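Local coordinates for protein CDA peptide synthetase I (Streptomyces coelicolor, PDB 4JN3) that forms the first condensation domain of a nonribosomal peptide synthetase and has the condensation-domain fold, at residues A[242-247]-A[420-425]. Numbering follows the deposited sequence.
Sequences TVRSLG and DLTVLQ
Thr422 OG1 is held by two hydrogen bonds: it shares one of 2.9 Å with the oxygen of water 1, and another joins it to the carbonyl oxygen of Gly418, one turn back in its own helix. That water accepts a bond of 3.0 Å from Arg244 NE, in the guanidinium plane, and so ties strand to helix at a margin of the contact. Arginine suits this margin because its methylenes and its charged end do different work. With CG placed anti to the carbonyl carbon (chi1 -72°) and a bend at chi2, the chain lays CG 3.9 Å from Leu421 CB, crossing that leucine at about a right angle, then folds its end back along the strand. There NH1 donates to Val243 O over 2.9 Å, nearly in the guanidinium plane but well above the carbonyl plane, which helps to fix the group's rotation. Leu421, buried, offers apolar carbon to the arginine's methylenes, and its CD1 reaches the backbone of Thr242 and also meets the threonine's CB at 4.0 Å. Farther along, the extended chain of Gln425 reaches from the helix to the strand backbone, its amide end lying near Arg244 O and against Leu246 CB, with Phe409 of the neighbouring strand also touching it. Thr242, Arg244 and Leu246 all direct their CB toward the helix, whereas Ser245, its CB pointing away, is hydrogen-bonded through OG to Asp408. The axes of the two segments come within 8.4 Å at 37°, an alpha/beta layer in which helix 418-437 covers edge strand 242-248 and its antiparallel neighbour 404-411, within the condensation-domain fold.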
loop_
_atom_site.group_PDB
_atom_site.type_symbol
_atom_site.label_atom_id
_atom_site.label_comp_id
_atom_site.label_asym_id
_atom_site.label_seq_id
_atom_site.Cartn_x
_atom_site.Cartn_y
_atom_site.Cartn_z
ATOM N N THR A 242 3.383 5.048 -13.196
ATOM C CA THR A 242 4.809 5.177 -13.431
ATOM C C THR A 242 5.420 5.573 -12.094
ATOM O O THR A 242 4.940 6.500 -11.445
ATOM C CB THR A 242 5.096 6.267 -14.465
ATOM O OG1 THR A 242 4.479 5.909 -15.707
ATOM C CG2 THR A 242 6.593 6.430 -14.675
ATOM N N VAL A 243 6.461 4.865 -11.671
ATOM C CA VAL A 243 7.001 5.064 -10.328
ATOM C C VAL A 243 8.399 5.661 -10.366
ATOM O O VAL A 243 9.304 5.110 -10.990
ATOM C CB VAL A 243 7.019 3.742 -9.526
ATOM C CG1 VAL A 243 7.552 3.967 -8.109
ATOM C CG2 VAL A 243 5.620 3.145 -9.475
ATOM N N ARG A 244 8.566 6.804 -9.711
ATOM C CA ARG A 244 9.890 7.375 -9.524
ATOM C C ARG A 244 10.229 7.405 -8.034
ATOM O O ARG A 244 9.497 7.985 -7.232
ATOM C CB ARG A 244 9.990 8.761 -10.164
ATOM C CG ARG A 244 10.022 8.715 -11.697
ATOM C CD ARG A 244 11.219 7.909 -12.214
ATOM N NE ARG A 244 11.213 7.772 -13.674
ATOM C CZ ARG A 244 10.653 6.759 -14.332
ATOM N NH1 ARG A 244 10.047 5.780 -13.670
ATOM N NH2 ARG A 244 10.702 6.719 -15.660
ATOM N N SER A 245 11.329 6.747 -7.680
ATOM C CA SER A 245 11.706 6.551 -6.281
ATOM C C SER A 245 12.963 7.341 -5.924
ATOM O O SER A 245 13.964 7.306 -6.647
ATOM C CB SER A 245 11.915 5.055 -6.008
ATOM O OG SER A 245 12.167 4.795 -4.634
ATOM N N LEU A 246 12.910 8.049 -4.801
ATOM C CA LEU A 246 14.038 8.849 -4.347
ATOM C C LEU A 246 14.427 8.464 -2.924
ATOM O O LEU A 246 13.590 8.480 -2.021
ATOM C CB LEU A 246 13.682 10.335 -4.403
ATOM C CG LEU A 246 14.752 11.311 -3.921
ATOM C CD1 LEU A 246 15.988 11.209 -4.801
ATOM C CD2 LEU A 246 14.201 12.728 -3.910
ATOM N N GLY A 247 15.692 8.104 -2.729
ATOM C CA GLY A 247 16.185 7.778 -1.403
ATOM C C GLY A 247 16.751 9.004 -0.708
ATOM O O GLY A 247 17.521 9.754 -1.300
ATOM N N ASP A 420 8.417 14.193 -15.415
ATOM C CA ASP A 420 7.540 15.102 -14.684
ATOM C C ASP A 420 7.506 14.739 -13.202
ATOM O O ASP A 420 7.510 15.612 -12.333
ATOM C CB ASP A 420 6.124 15.046 -15.241
ATOM C CG ASP A 420 6.045 15.495 -16.687
ATOM O OD1 ASP A 420 6.752 16.458 -17.064
ATOM O OD2 ASP A 420 5.269 14.882 -17.444
ATOM N N LEU A 421 7.457 13.440 -12.921
ATOM C CA LEU A 421 7.436 12.954 -11.545
ATOM C C LEU A 421 8.740 13.287 -10.828
ATOM O O LEU A 421 8.746 13.671 -9.656
ATOM C CB LEU A 421 7.184 11.445 -11.519
ATOM C CG LEU A 421 5.818 11.015 -12.049
ATOM C CD1 LEU A 421 5.753 9.503 -12.179
ATOM C CD2 LEU A 421 4.707 11.544 -11.150
ATOM N N THR A 422 9.849 13.137 -11.538
ATOM C CA THR A 422 11.152 13.441 -10.973
ATOM C C THR A 422 11.265 14.922 -10.615
ATOM O O THR A 422 11.759 15.271 -9.545
ATOM C CB THR A 422 12.274 13.035 -11.932
ATOM O OG1 THR A 422 12.237 11.613 -12.118
ATOM C CG2 THR A 422 13.625 13.432 -11.369
ATOM N N VAL A 423 10.788 15.787 -11.504
ATOM C CA VAL A 423 10.840 17.229 -11.269
ATOM C C VAL A 423 9.959 17.648 -10.094
ATOM O O VAL A 423 10.382 18.419 -9.229
ATOM C CB VAL A 423 10.418 18.024 -12.522
ATOM C CG1 VAL A 423 10.165 19.488 -12.164
ATOM C CG2 VAL A 423 11.473 17.895 -13.608
ATOM N N LEU A 424 8.732 17.140 -10.071
ATOM C CA LEU A 424 7.775 17.473 -9.023
ATOM C C LEU A 424 8.252 16.954 -7.667
ATOM O O LEU A 424 8.128 17.634 -6.645
ATOM C CB LEU A 424 6.413 16.864 -9.353
ATOM C CG LEU A 424 5.226 17.338 -8.518
ATOM C CD1 LEU A 424 4.982 18.820 -8.761
ATOM C CD2 LEU A 424 3.977 16.522 -8.844
ATOM N N GLN A 425 8.785 15.739 -7.675
ATOM C CA GLN A 425 9.269 15.084 -6.469
ATOM C C GLN A 425 10.393 15.886 -5.821
ATOM O O GLN A 425 10.396 16.103 -4.609
ATOM C CB GLN A 425 9.760 13.687 -6.830
ATOM C CG GLN A 425 10.225 12.830 -5.673
ATOM C CD GLN A 425 10.649 11.465 -6.156
ATOM O OE1 GLN A 425 10.132 10.438 -5.710
ATOM N NE2 GLN A 425 11.581 11.445 -7.097
HETATM O O HOH W 1 12.769 10.196 -14.555
#